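Local atomic coordinates of lectin (Pleurotus ostreatus, PDB entry 6T0Q), a protein that probably binds galactose-type sugars, including N-acetyl-D-galactosamine, through calcium-dependent sites on tandem beta-sandwich domains. Residues 60-70 against 103-111; 125-133 against 142-150. All coordinates share one frame; numbering follows the deposited sequence.

Interaction 1: residues 60-70 against 103-111; sequences TAPCGKCSVCA and VALQPTWNL. With NAG (2-acetamido-2-deoxy-beta-D-glucopyranose), chain E.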
ATOM      1  N   THR A  60     -21.312  15.599 -20.256  1.00 32.75           N
ATOM      2  CA  THR A  60     -20.154  15.122 -21.002  1.00 38.12           C
ATOM      3  C   THR A  60     -18.941  16.015 -20.749  1.00 38.84           C
ATOM      4  O   THR A  60     -19.072  17.208 -20.462  1.00 47.06           O
ATOM      5  CB  THR A  60     -20.479  15.067 -22.493  1.00 41.16           C
ATOM      6  OG1 THR A  60     -21.022  16.331 -22.907  1.00 42.47           O
ATOM      7  CG2 THR A  60     -21.517  13.992 -22.750  1.00 38.80           C
ATOM      8  N   ALA A  61     -17.740  15.407 -20.819  1.00 39.57           N
ATOM      9  CA  ALA A  61     -16.521  16.192 -20.669  1.00 42.90           C
ATOM     10  C   ALA A  61     -16.243  16.968 -21.953  1.00 47.86           C
ATOM     11  O   ALA A  61     -16.474  16.448 -23.048  1.00 41.55           O
ATOM     12  CB  ALA A  61     -15.324  15.300 -20.350  1.00 36.56           C
ATOM     13  N   PRO A  62     -15.776  18.212 -21.845  1.00 53.18           N
ATOM     14  CA  PRO A  62     -15.350  18.943 -23.047  1.00 53.17           C
ATOM     15  C   PRO A  62     -14.258  18.179 -23.780  1.00 54.26           C
ATOM     16  O   PRO A  62     -13.416  17.520 -23.169  1.00 49.13           O
ATOM     17  CB  PRO A  62     -14.837  20.277 -22.490  1.00 49.07           C
ATOM     18  CG  PRO A  62     -15.572  20.442 -21.179  1.00 50.56           C
ATOM     19  CD  PRO A  62     -15.739  19.052 -20.633  1.00 51.84           C
ATOM     20  N   CYS A  63     -14.296  18.247 -25.109  1.00 65.97           N
ATOM     21  CA  CYS A  63     -13.330  17.502 -25.904  1.00 67.96           C
ATOM     22  C   CYS A  63     -11.914  17.955 -25.576  1.00 54.28           C
ATOM     23  O   CYS A  63     -11.665  19.135 -25.314  1.00 57.05           O
ATOM     24  CB  CYS A  63     -13.619  17.675 -27.396  1.00 84.00           C
ATOM     25  SG  CYS A  63     -15.135  16.849 -27.948  1.00 91.96           S
ATOM     26  N   GLY A  64     -10.988  17.000 -25.556  1.00 48.06           N
ATOM     27  CA  GLY A  64      -9.593  17.281 -25.309  1.00 47.89           C
ATOM     28  C   GLY A  64      -9.123  17.066 -23.884  1.00 50.18           C
ATOM     29  O   GLY A  64      -7.917  17.174 -23.630  1.00 48.76           O
ATOM     30  N   LYS A  65     -10.021  16.770 -22.946  1.00 57.68           N
ATOM     31  CA  LYS A  65      -9.607  16.570 -21.562  1.00 55.34           C
ATOM     32  C   LYS A  65     -10.530  15.572 -20.882  1.00 47.26           C
ATOM     33  O   LYS A  65     -11.631  15.276 -21.360  1.00 40.54           O
ATOM     34  CB  LYS A  65      -9.594  17.885 -20.778  1.00 51.59           C
ATOM     35  CG  LYS A  65     -10.859  18.696 -20.931  1.00 42.38           C
ATOM     36  CD  LYS A  65     -10.843  19.873 -19.992  1.00 44.27           C
ATOM     37  CE  LYS A  65     -10.942  21.191 -20.712  1.00 45.14           C
ATOM     38  NZ  LYS A  65     -11.400  22.240 -19.762  1.00 41.93           N
ATOM     39  N   CYS A  66     -10.062  15.066 -19.745  1.00 37.96           N
ATOM     40  CA  CYS A  66     -10.772  14.073 -18.956  1.00 29.38           C
ATOM     41  C   CYS A  66     -11.195  14.688 -17.632  1.00 30.72           C
ATOM     42  O   CYS A  66     -10.411  15.394 -16.991  1.00 22.83           O
ATOM     43  CB  CYS A  66      -9.893  12.849 -18.667  1.00 38.67           C
ATOM     44  SG  CYS A  66      -9.497  11.803 -20.094  1.00 58.24           S
ATOM     45  N   SER A  67     -12.418  14.398 -17.214  1.00 23.10           N
ATOM     46  CA  SER A  67     -12.845  14.786 -15.883  1.00 27.38           C
ATOM     47  C   SER A  67     -12.238  13.831 -14.863  1.00 29.87           C
ATOM     48  O   SER A  67     -12.056  12.637 -15.134  1.00 26.87           O
ATOM     49  CB  SER A  67     -14.365  14.788 -15.784  1.00 31.09           C
ATOM     50  OG  SER A  67     -14.910  13.632 -16.381  1.00 48.00           O
ATOM     51  N   VAL A  68     -11.897  14.368 -13.700  1.00 25.60           N
ATOM     52  CA  VAL A  68     -11.217  13.622 -12.648  1.00 25.94           C
ATOM     53  C   VAL A  68     -12.092  13.493 -11.403  1.00 21.97           C
ATOM     54  O   VAL A  68     -12.323  12.391 -10.904  1.00 23.11           O
ATOM     55  CB  VAL A  68      -9.861  14.276 -12.306  1.00 24.93           C
ATOM     56  CG1 VAL A  68      -9.192  13.547 -11.131  1.00 26.11           C
ATOM     57  CG2 VAL A  68      -8.956  14.295 -13.532  1.00 29.20           C
ATOM     58  N   CYS A  69     -12.587  14.613 -10.889  1.00 20.87           N
ATOM     59  CA  CYS A  69     -13.370  14.601  -9.662  1.00 19.85           C
ATOM     60  C   CYS A  69     -14.174  15.891  -9.610  1.00 23.38           C
ATOM     61  O   CYS A  69     -13.981  16.792 -10.431  1.00 22.55           O
ATOM     62  CB  CYS A  69     -12.468  14.445  -8.430  1.00 28.30           C
ATOM     63  SG  CYS A  69     -11.158  15.689  -8.291  1.00 35.83           S
ATOM     64  N   ALA A  70     -15.092  15.966  -8.639  1.00 21.14           N
ATOM     65  CA  ALA A  70     -16.004  17.100  -8.546  1.00 22.74           C
ATOM     66  C   ALA A  70     -16.204  17.513  -7.101  1.00 22.74           C
ATOM     67  O   ALA A  70     -16.265  16.663  -6.207  1.00 20.01           O
ATOM     68  CB  ALA A  70     -17.388  16.794  -9.139  1.00 20.31           C
ATOM     69  N   VAL A 103     -16.657  13.665  -4.996  1.00 20.71           N
ATOM     70  CA  VAL A 103     -16.810  12.394  -5.710  1.00 17.57           C
ATOM     71  C   VAL A 103     -15.794  12.319  -6.846  1.00 22.45           C
ATOM     72  O   VAL A 103     -15.480  13.326  -7.494  1.00 21.51           O
ATOM     73  CB  VAL A 103     -18.262  12.217  -6.225  1.00 21.59           C
ATOM     74  CG1 VAL A 103     -18.560  13.194  -7.366  1.00 20.75           C
ATOM     75  CG2 VAL A 103     -18.514  10.766  -6.668  1.00 18.17           C
ATOM     76  N   ALA A 104     -15.277  11.110  -7.077  1.00 23.62           N
ATOM     77  CA  ALA A 104     -14.503  10.802  -8.276  1.00 25.39           C
ATOM     78  C   ALA A 104     -15.421  10.660  -9.488  1.00 25.60           C
ATOM     79  O   ALA A 104     -16.594  10.298  -9.368  1.00 25.29           O
ATOM     80  CB  ALA A 104     -13.707   9.505  -8.089  1.00 22.79           C
ATOM     81  N   LEU A 105     -14.874  10.925 -10.674  1.00 22.32           N
ATOM     82  CA  LEU A 105     -15.679  10.976 -11.888  1.00 25.15           C
ATOM     83  C   LEU A 105     -15.122  10.033 -12.945  1.00 30.58           C
ATOM     84  O   LEU A 105     -13.943   9.670 -12.926  1.00 25.05           O
ATOM     85  CB  LEU A 105     -15.733  12.399 -12.461  1.00 21.82           C
ATOM     86  CG  LEU A 105     -16.431  13.426 -11.567  1.00 24.60           C
ATOM     87  CD1 LEU A 105     -16.417  14.787 -12.260  1.00 23.23           C
ATOM     88  CD2 LEU A 105     -17.861  12.974 -11.265  1.00 23.99           C
ATOM     89  N   GLN A 106     -15.995   9.653 -13.877  1.00 29.24           N
ATOM     90  CA  GLN A 106     -15.561   9.002 -15.101  1.00 31.21           C
ATOM     91  C   GLN A 106     -14.918  10.027 -16.033  1.00 30.41           C
ATOM     92  O   GLN A 106     -15.244  11.216 -15.981  1.00 26.80           O
ATOM     93  CB  GLN A 106     -16.746   8.328 -15.797  1.00 28.86           C
ATOM     94  CG  GLN A 106     -17.314   7.148 -15.013  1.00 29.48           C
ATOM     95  CD  GLN A 106     -18.699   6.748 -15.477  1.00 32.99           C
ATOM     96  OE1 GLN A 106     -19.285   7.378 -16.366  1.00 37.01           O
ATOM     97  NE2 GLN A 106     -19.236   5.704 -14.873  1.00 27.08           N
ATOM     98  N   PRO A 107     -14.002   9.593 -16.902  1.00 31.66           N
ATOM     99  CA  PRO A 107     -13.233  10.568 -17.697  1.00 34.07           C
ATOM    100  C   PRO A 107     -14.034  11.345 -18.738  1.00 31.40           C
ATOM    101  O   PRO A 107     -13.724  12.523 -18.962  1.00 30.28           O
ATOM    102  CB  PRO A 107     -12.150   9.700 -18.357  1.00 40.47           C
ATOM    103  CG  PRO A 107     -12.667   8.293 -18.263  1.00 41.74           C
ATOM    104  CD  PRO A 107     -13.428   8.240 -16.983  1.00 36.23           C
ATOM    105  N   THR A 108     -15.037  10.761 -19.401  1.00 28.28           N
ATOM    106  CA  THR A 108     -15.635  11.460 -20.539  1.00 31.21           C
ATOM    107  C   THR A 108     -17.102  11.858 -20.369  1.00 37.76           C
ATOM    108  O   THR A 108     -17.549  12.805 -21.035  1.00 39.17           O
ATOM    109  CB  THR A 108     -15.503  10.618 -21.820  1.00 38.63           C
ATOM    110  OG1 THR A 108     -16.247   9.405 -21.679  1.00 37.61           O
ATOM    111  CG2 THR A 108     -14.040  10.284 -22.082  1.00 42.15           C
ATOM    112  N   TRP A 109     -17.870  11.155 -19.544  1.00 28.49           N
ATOM    113  CA  TRP A 109     -19.247  11.548 -19.270  1.00 31.21           C
ATOM    114  C   TRP A 109     -19.607  11.077 -17.871  1.00 30.41           C
ATOM    115  O   TRP A 109     -19.045  10.098 -17.374  1.00 27.00           O
ATOM    116  CB  TRP A 109     -20.246  10.977 -20.296  1.00 28.64           C
ATOM    117  CG  TRP A 109     -20.310   9.458 -20.343  1.00 27.90           C
ATOM    118  CD1 TRP A 109     -19.649   8.640 -21.219  1.00 32.83           C
ATOM    119  CD2 TRP A 109     -21.092   8.589 -19.503  1.00 26.59           C
ATOM    120  NE1 TRP A 109     -19.954   7.325 -20.964  1.00 34.16           N
ATOM    121  CE2 TRP A 109     -20.837   7.264 -19.919  1.00 33.95           C
ATOM    122  CE3 TRP A 109     -21.970   8.803 -18.432  1.00 29.81           C
ATOM    123  CZ2 TRP A 109     -21.428   6.153 -19.304  1.00 35.41           C
ATOM    124  CZ3 TRP A 109     -22.556   7.694 -17.814  1.00 26.73           C
ATOM    125  CH2 TRP A 109     -22.283   6.386 -18.258  1.00 30.94           C
ATOM    126  N   ASN A 110     -20.546  11.783 -17.235  1.00 25.70           N
ATOM    127  CA  ASN A 110     -20.970  11.427 -15.886  1.00 23.65           C
ATOM    128  C   ASN A 110     -22.462  11.673 -15.724  1.00 24.79           C
ATOM    129  O   ASN A 110     -22.969  12.734 -16.105  1.00 24.69           O
ATOM    130  CB  ASN A 110     -20.174  12.213 -14.837  1.00 28.01           C
ATOM    131  CG  ASN A 110     -18.717  11.799 -14.800  1.00 24.38           C
ATOM    132  OD1 ASN A 110     -18.374  10.783 -14.201  1.00 24.15           O
ATOM    133  ND2 ASN A 110     -17.856  12.566 -15.466  1.00 25.04           N
ATOM    134  N   LEU A 111     -23.157  10.689 -15.153  1.00 23.82           N
ATOM    135  CA  LEU A 111     -24.595  10.776 -14.925  1.00 26.18           C
ATOM    136  C   LEU A 111     -24.843  11.240 -13.494  1.00 29.12           C
ATOM    137  O   LEU A 111     -24.541  10.516 -12.538  1.00 23.25           O
ATOM    138  CB  LEU A 111     -25.274   9.433 -15.178  1.00 28.48           C
ATOM    139  CG  LEU A 111     -26.774   9.487 -14.882  1.00 30.87           C
ATOM    140  CD1 LEU A 111     -27.502  10.356 -15.925  1.00 26.12           C
ATOM    141  CD2 LEU A 111     -27.346   8.084 -14.840  1.00 36.81           C
TER
HETATM  142  C1  NAG E 402     -23.777  10.214 -21.907  1.00 35.61           C
HETATM  143  C2  NAG E 402     -24.208   8.755 -22.067  1.00 36.89           C
HETATM  144  C3  NAG E 402     -23.106   7.936 -22.747  1.00 37.26           C
HETATM  145  C4  NAG E 402     -22.670   8.577 -24.061  1.00 44.68           C
HETATM  146  C5  NAG E 402     -22.303  10.041 -23.811  1.00 43.33           C
HETATM  147  C6  NAG E 402     -21.962  10.798 -25.074  1.00 42.78           C
HETATM  148  C7  NAG E 402     -25.822   7.990 -20.389  1.00 41.52           C
HETATM  149  C8  NAG E 402     -26.010   7.391 -19.024  1.00 34.81           C
HETATM  150  N2  NAG E 402     -24.558   8.176 -20.779  1.00 33.32           N
HETATM  151  O3  NAG E 402     -23.604   6.623 -22.971  1.00 36.56           O
HETATM  152  O5  NAG E 402     -23.394  10.745 -23.187  1.00 36.60           O
HETATM  153  O6  NAG E 402     -23.139  11.165 -25.780  1.00 46.01           O
HETATM  154  O7  NAG E 402     -26.770   8.303 -21.098  1.00 49.19           O
HETATM  155  O   HOH W   1     -11.430  10.164 -14.646  1.00 38.38           O
HETATM  156  O   HOH W   2     -11.207   9.999 -11.852  1.00 35.71           O
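Ser67 meets 103-111 through both its backbone and its hydroxyl. Its N donates to Pro107 O at 2.9 Å; OG, set between the backbone N and the carbonyl carbon (chi1 45°), donates to Gln106 O, though the modelled 2.5 Å is shorter than usual and probably imprecise. Gln106 O also accepts from Asn110 ND2, and Gln106 N donates to a lone pair of Asn110 OD1, so this amide, its OD1 shared with Asn85 ND2, braces the 105-108 loop. Ala61 N reaches Thr108 O in an almost straight bond (2.6 Å, 173°). Farther along, Leu105 N donates to Val68 O. One water lies between Ser67 O and Leu105 O, another between Val68 O and Leu105 O, just past strand 98-104. Val68 and Cys69 form a classic beta bulge facing His134.

Leu105 lays CG and CD1 along the Cys69 backbone, with CD1 3.8 Å from Ala70 CB. Cys66, in a disulfide with Cys16, rests on Pro107; Cys69 forms a disulfide with Cys231. The NAG, probably the first sugar of an N-linked glycan on Asn58, rests on the Trp109 indole face, its N2 3.5 Å from CE3, and on the Thr60 methyl. Thr60 pairs with Trp109 in one sheet, Ala70 with Val103 in the other. The contact thus links the sandwich's two sheets at their ends, N-H groups and a hydroxyl holding the carbonyls of 106-108.

Interaction 2: residues 125-133 against 142-150; sequences AGIMASILV and TFVTDESWK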
ATOM      1  N   ALA A 125     -41.353  23.551  -3.708  1.00 17.62           N
ATOM      2  CA  ALA A 125     -40.480  22.388  -3.836  1.00 20.49           C
ATOM      3  C   ALA A 125     -39.375  22.703  -4.828  1.00 19.05           C
ATOM      4  O   ALA A 125     -39.627  23.326  -5.860  1.00 17.01           O
ATOM      5  CB  ALA A 125     -41.256  21.145  -4.316  1.00 17.12           C
ATOM      6  N   GLY A 126     -38.159  22.262  -4.530  1.00 19.94           N
ATOM      7  CA  GLY A 126     -37.062  22.556  -5.434  1.00 21.69           C
ATOM      8  C   GLY A 126     -35.754  21.917  -5.028  1.00 23.01           C
ATOM      9  O   GLY A 126     -35.533  21.629  -3.846  1.00 21.01           O
ATOM     10  N   ILE A 127     -34.884  21.662  -6.001  1.00 17.75           N
ATOM     11  CA  ILE A 127     -33.517  21.255  -5.717  1.00 16.68           C
ATOM     12  C   ILE A 127     -32.590  22.185  -6.480  1.00 19.90           C
ATOM     13  O   ILE A 127     -32.924  22.688  -7.559  1.00 18.85           O
ATOM     14  CB  ILE A 127     -33.227  19.773  -6.080  1.00 24.14           C
ATOM     15  CG1 ILE A 127     -33.445  19.533  -7.560  1.00 30.13           C
ATOM     16  CG2 ILE A 127     -34.074  18.804  -5.219  1.00 25.83           C
ATOM     17  CD1 ILE A 127     -32.805  18.254  -8.066  1.00 36.88           C
ATOM     18  N   MET A 128     -31.413  22.408  -5.911  1.00 18.33           N
ATOM     19  CA  MET A 128     -30.403  23.261  -6.511  1.00 19.42           C
ATOM     20  C   MET A 128     -29.044  22.637  -6.253  1.00 19.54           C
ATOM     21  O   MET A 128     -28.777  22.179  -5.142  1.00 21.22           O
ATOM     22  CB  MET A 128     -30.444  24.682  -5.927  1.00 18.33           C
ATOM     23  CG  MET A 128     -29.177  25.503  -6.224  1.00 22.39           C
ATOM     24  SD  MET A 128     -29.181  27.154  -5.477  1.00 24.35           S
ATOM     25  CE  MET A 128     -30.154  28.034  -6.679  1.00 19.45           C
ATOM     26  N   ALA A 129     -28.195  22.599  -7.280  1.00 17.82           N
ATOM     27  CA  ALA A 129     -26.852  22.073  -7.099  1.00 20.10           C
ATOM     28  C   ALA A 129     -25.891  22.780  -8.042  1.00 22.11           C
ATOM     29  O   ALA A 129     -26.281  23.234  -9.119  1.00 18.89           O
ATOM     30  CB  ALA A 129     -26.798  20.558  -7.334  1.00 17.30           C
ATOM     31  N   SER A 130     -24.642  22.907  -7.594  1.00 19.06           N
ATOM     32  CA  SER A 130     -23.495  23.204  -8.439  1.00 18.93           C
ATOM     33  C   SER A 130     -22.537  22.030  -8.384  1.00 20.12           C
ATOM     34  O   SER A 130     -22.277  21.478  -7.310  1.00 19.56           O
ATOM     35  CB  SER A 130     -22.724  24.471  -8.003  1.00 24.37           C
ATOM     36  OG  SER A 130     -23.347  25.640  -8.503  1.00 37.37           O
ATOM     37  N   ILE A 131     -21.986  21.691  -9.538  1.00 18.36           N
ATOM     38  CA  ILE A 131     -21.039  20.595  -9.689  1.00 20.50           C
ATOM     39  C   ILE A 131     -19.788  21.204 -10.305  1.00 22.17           C
ATOM     40  O   ILE A 131     -19.765  21.505 -11.505  1.00 20.59           O
ATOM     41  CB  ILE A 131     -21.611  19.478 -10.570  1.00 20.72           C
ATOM     42  CG1 ILE A 131     -22.972  19.031 -10.024  1.00 19.46           C
ATOM     43  CG2 ILE A 131     -20.620  18.319 -10.700  1.00 21.84           C
ATOM     44  CD1 ILE A 131     -23.824  18.322 -11.074  1.00 21.00           C
ATOM     45  N   LEU A 132     -18.755  21.417  -9.500  1.00 18.02           N
ATOM     46  CA  LEU A 132     -17.505  21.971 -10.001  1.00 19.88           C
ATOM     47  C   LEU A 132     -16.589  20.806 -10.365  1.00 22.36           C
ATOM     48  O   LEU A 132     -16.048  20.133  -9.479  1.00 21.41           O
ATOM     49  CB  LEU A 132     -16.854  22.892  -8.974  1.00 21.79           C
ATOM     50  CG  LEU A 132     -15.477  23.460  -9.344  1.00 22.32           C
ATOM     51  CD1 LEU A 132     -15.544  24.269 -10.632  1.00 20.13           C
ATOM     52  CD2 LEU A 132     -14.947  24.317  -8.201  1.00 20.11           C
ATOM     53  N   VAL A 133     -16.422  20.571 -11.665  1.00 20.98           N
ATOM     54  CA  VAL A 133     -15.653  19.439 -12.177  1.00 24.27           C
ATOM     55  C   VAL A 133     -14.211  19.878 -12.387  1.00 25.82           C
ATOM     56  O   VAL A 133     -13.957  20.907 -13.017  1.00 24.72           O
ATOM     57  CB  VAL A 133     -16.257  18.916 -13.494  1.00 24.40           C
ATOM     58  CG1 VAL A 133     -15.328  17.882 -14.146  1.00 20.98           C
ATOM     59  CG2 VAL A 133     -17.646  18.329 -13.267  1.00 21.06           C
ATOM     60  N   THR A 142     -17.904  24.631 -13.869  1.00 20.10           N
ATOM     61  CA  THR A 142     -19.076  24.436 -13.013  1.00 18.60           C
ATOM     62  C   THR A 142     -20.284  24.081 -13.869  1.00 24.28           C
ATOM     63  O   THR A 142     -20.522  24.711 -14.905  1.00 24.69           O
ATOM     64  CB  THR A 142     -19.387  25.687 -12.186  1.00 25.50           C
ATOM     65  OG1 THR A 142     -18.208  26.093 -11.485  1.00 44.58           O
ATOM     66  CG2 THR A 142     -20.500  25.399 -11.137  1.00 22.81           C
ATOM     67  N   PHE A 143     -21.033  23.071 -13.439  1.00 22.22           N
ATOM     68  CA  PHE A 143     -22.291  22.683 -14.066  1.00 20.01           C
ATOM     69  C   PHE A 143     -23.389  22.794 -13.016  1.00 21.25           C
ATOM     70  O   PHE A 143     -23.140  22.563 -11.834  1.00 19.83           O
ATOM     71  CB  PHE A 143     -22.199  21.259 -14.633  1.00 19.20           C
ATOM     72  CG  PHE A 143     -21.095  21.092 -15.656  1.00 26.75           C
ATOM     73  CD1 PHE A 143     -19.800  20.793 -15.261  1.00 25.33           C
ATOM     74  CD2 PHE A 143     -21.354  21.263 -17.010  1.00 26.89           C
ATOM     75  CE1 PHE A 143     -18.783  20.652 -16.203  1.00 28.28           C
ATOM     76  CE2 PHE A 143     -20.349  21.115 -17.957  1.00 31.57           C
ATOM     77  CZ  PHE A 143     -19.063  20.814 -17.553  1.00 29.58           C
ATOM     78  N   VAL A 144     -24.601  23.172 -13.441  1.00 17.32           N
ATOM     79  CA  VAL A 144     -25.671  23.490 -12.502  1.00 20.84           C
ATOM     80  C   VAL A 144     -26.935  22.715 -12.849  1.00 23.88           C
ATOM     81  O   VAL A 144     -27.117  22.240 -13.970  1.00 22.48           O
ATOM     82  CB  VAL A 144     -25.987  25.004 -12.469  1.00 21.34           C
ATOM     83  CG1 VAL A 144     -24.758  25.799 -12.036  1.00 19.24           C
ATOM     84  CG2 VAL A 144     -26.483  25.480 -13.849  1.00 22.29           C
ATOM     85  N   THR A 145     -27.817  22.597 -11.860  1.00 21.91           N
ATOM     86  CA  THR A 145     -29.203  22.236 -12.131  1.00 22.96           C
ATOM     87  C   THR A 145     -29.868  23.352 -12.935  1.00 22.14           C
ATOM     88  O   THR A 145     -29.737  24.532 -12.593  1.00 19.87           O
ATOM     89  CB  THR A 145     -29.959  22.023 -10.816  1.00 19.69           C
ATOM     90  OG1 THR A 145     -29.605  23.068  -9.903  1.00 19.67           O
ATOM     91  CG2 THR A 145     -29.605  20.674 -10.193  1.00 17.48           C
ATOM     92  N   ASP A 146     -30.578  22.982 -13.999  1.00 20.72           N
ATOM     93  CA  ASP A 146     -31.363  23.943 -14.770  1.00 22.73           C
ATOM     94  C   ASP A 146     -32.351  23.174 -15.647  1.00 24.66           C
ATOM     95  O   ASP A 146     -32.562  21.970 -15.462  1.00 18.57           O
ATOM     96  CB  ASP A 146     -30.451  24.878 -15.586  1.00 17.61           C
ATOM     97  CG  ASP A 146     -29.590  24.142 -16.611  1.00 24.72           C
ATOM     98  OD1 ASP A 146     -29.862  22.971 -16.960  1.00 25.22           O
ATOM     99  OD2 ASP A 146     -28.616  24.770 -17.080  1.00 27.21           O
ATOM    100  N   GLU A 147     -32.951  23.876 -16.620  1.00 22.63           N
ATOM    101  CA  GLU A 147     -33.980  23.282 -17.468  1.00 23.27           C
ATOM    102  C   GLU A 147     -33.432  22.232 -18.429  1.00 24.71           C
ATOM    103  O   GLU A 147     -34.228  21.578 -19.117  1.00 27.18           O
ATOM    104  CB  GLU A 147     -34.715  24.378 -18.263  1.00 20.38           C
ATOM    105  CG  GLU A 147     -33.915  25.006 -19.418  1.00 27.08           C
ATOM    106  CD  GLU A 147     -32.870  26.018 -18.950  1.00 33.01           C
ATOM    107  OE1 GLU A 147     -32.725  26.229 -17.726  1.00 28.02           O
ATOM    108  OE2 GLU A 147     -32.184  26.607 -19.815  1.00 33.56           O
ATOM    109  N   SER A 148     -32.113  22.038 -18.499  1.00 19.55           N
ATOM    110  CA  SER A 148     -31.591  20.946 -19.318  1.00 27.46           C
ATOM    111  C   SER A 148     -31.629  19.606 -18.592  1.00 27.54           C
ATOM    112  O   SER A 148     -31.396  18.574 -19.220  1.00 26.03           O
ATOM    113  CB  SER A 148     -30.158  21.249 -19.783  1.00 28.18           C
ATOM    114  OG  SER A 148     -29.251  21.243 -18.689  1.00 26.93           O
ATOM    115  N   TRP A 149     -31.917  19.593 -17.292  1.00 21.78           N
ATOM    116  CA  TRP A 149     -32.083  18.335 -16.580  1.00 20.70           C
ATOM    117  C   TRP A 149     -33.420  17.702 -16.958  1.00 22.69           C
ATOM    118  O   TRP A 149     -34.366  18.393 -17.341  1.00 24.07           O
ATOM    119  CB  TRP A 149     -32.005  18.571 -15.067  1.00 19.54           C
ATOM    120  CG  TRP A 149     -30.599  18.864 -14.592  1.00 22.13           C
ATOM    121  CD1 TRP A 149     -29.743  19.811 -15.082  1.00 23.31           C
ATOM    122  CD2 TRP A 149     -29.891  18.190 -13.541  1.00 20.73           C
ATOM    123  NE1 TRP A 149     -28.546  19.768 -14.401  1.00 21.22           N
ATOM    124  CE2 TRP A 149     -28.610  18.781 -13.451  1.00 20.96           C
ATOM    125  CE3 TRP A 149     -30.208  17.128 -12.681  1.00 21.15           C
ATOM    126  CZ2 TRP A 149     -27.651  18.357 -12.526  1.00 20.57           C
ATOM    127  CZ3 TRP A 149     -29.249  16.704 -11.758  1.00 23.23           C
ATOM    128  CH2 TRP A 149     -27.993  17.324 -11.684  1.00 21.49           C
ATOM    129  N   LYS A 150     -33.487  16.374 -16.866  1.00 18.37           N
ATOM    130  CA  LYS A 150     -34.723  15.644 -17.110  1.00 24.25           C
ATOM    131  C   LYS A 150     -35.396  15.287 -15.789  1.00 27.16           C
ATOM    132  O   LYS A 150     -34.734  15.092 -14.768  1.00 22.82           O
ATOM    133  CB  LYS A 150     -34.455  14.367 -17.920  1.00 22.26           C
ATOM    134  CG  LYS A 150     -33.995  14.622 -19.368  1.00 25.35           C
ATOM    135  CD  LYS A 150     -34.897  15.640 -20.061  1.00 29.43           C
ATOM    136  CE  LYS A 150     -34.729  15.612 -21.595  1.00 37.51           C
ATOM    137  NZ  LYS A 150     -35.191  14.327 -22.218  1.00 33.55           N
TER
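Strand 126-133 runs antiparallel to strand 142-144, their axes 4.5 Å apart at closest approach and their directions 155° apart, with Ile131 and Phe143 as the hydrogen-bonded pair: Ile131 N donates to Phe143 O at 2.7 Å, and Phe143 N returns a bond to Ile131 O. Past the end of the short strand, Thr145 prolongs the ladder by a mixed route. Its N donates to Ala129 O, but Ala129 N is answered by the side-chain OG1 at 3.0 Å instead of by a backbone carbonyl. A chi1 of 43° swings OG1 into the space between the backbone N and carbonyl carbon and leaves CG2 beside the N, where the methyl meets Ala129 CB and also lies over one face of the Trp149 indole. OG1 has a second strong partner in Lys34 O.

Trp149 is turned back on its own segment, NE1 donating to Val144 O at 2.9 Å in a bent bond, and its ring edge receives Ile131 CD1 at CZ2, 4.1 Å away. The reversal that returns it is a type I turn from Asp146 to Trp149, reinforced by an Asx turn, Ser148 N to Asp146 OD1, with Ser148 OG giving OD1 a second bond. On the same side of the sheet, Val133 CG2 leans obliquely on Phe143 CD1 at 3.8 Å. The other side carries Ser130, Leu132, Thr142 and Val144; Thr142 CG2 and Val144 CG1 border Ser130 OG, which bonds to Leu29 O.

This is the hairpin of strands 126-135 and 140-144, the latter at the edge of its four-stranded sheet. Strand 67-76 adjoins 126-135 within that sheet, while from strand 51-60 of the facing sheet Phe55 and Lys57 pack on Trp149, and Ile59 on Phe143.

In the fold
Interactions 1 and 2, with centres 16 Å apart, meet within one antiparallel sheet, where strands 67-76 and 126-135 are neighbours. Ser67 CB lies 3.6 Å from Val133 CG1, and Ala70 CB lies 3.9 Å from Ile131 CG2, while Leu105 CD1 joins the same apolar patch against Val133 CG1. In chain order the contacts are in series, interaction 1 closing before interaction 2 opens. Their surroundings differ: Thr60 and Trp109 of interaction 1 line the NAG, as do Asn58 and Pro163, whereas in interaction 2 the side chain of Ile127 is about 10 Å from a calcium ion. The NAG rests on the partner sheet, which interaction 1 joins to the shared one.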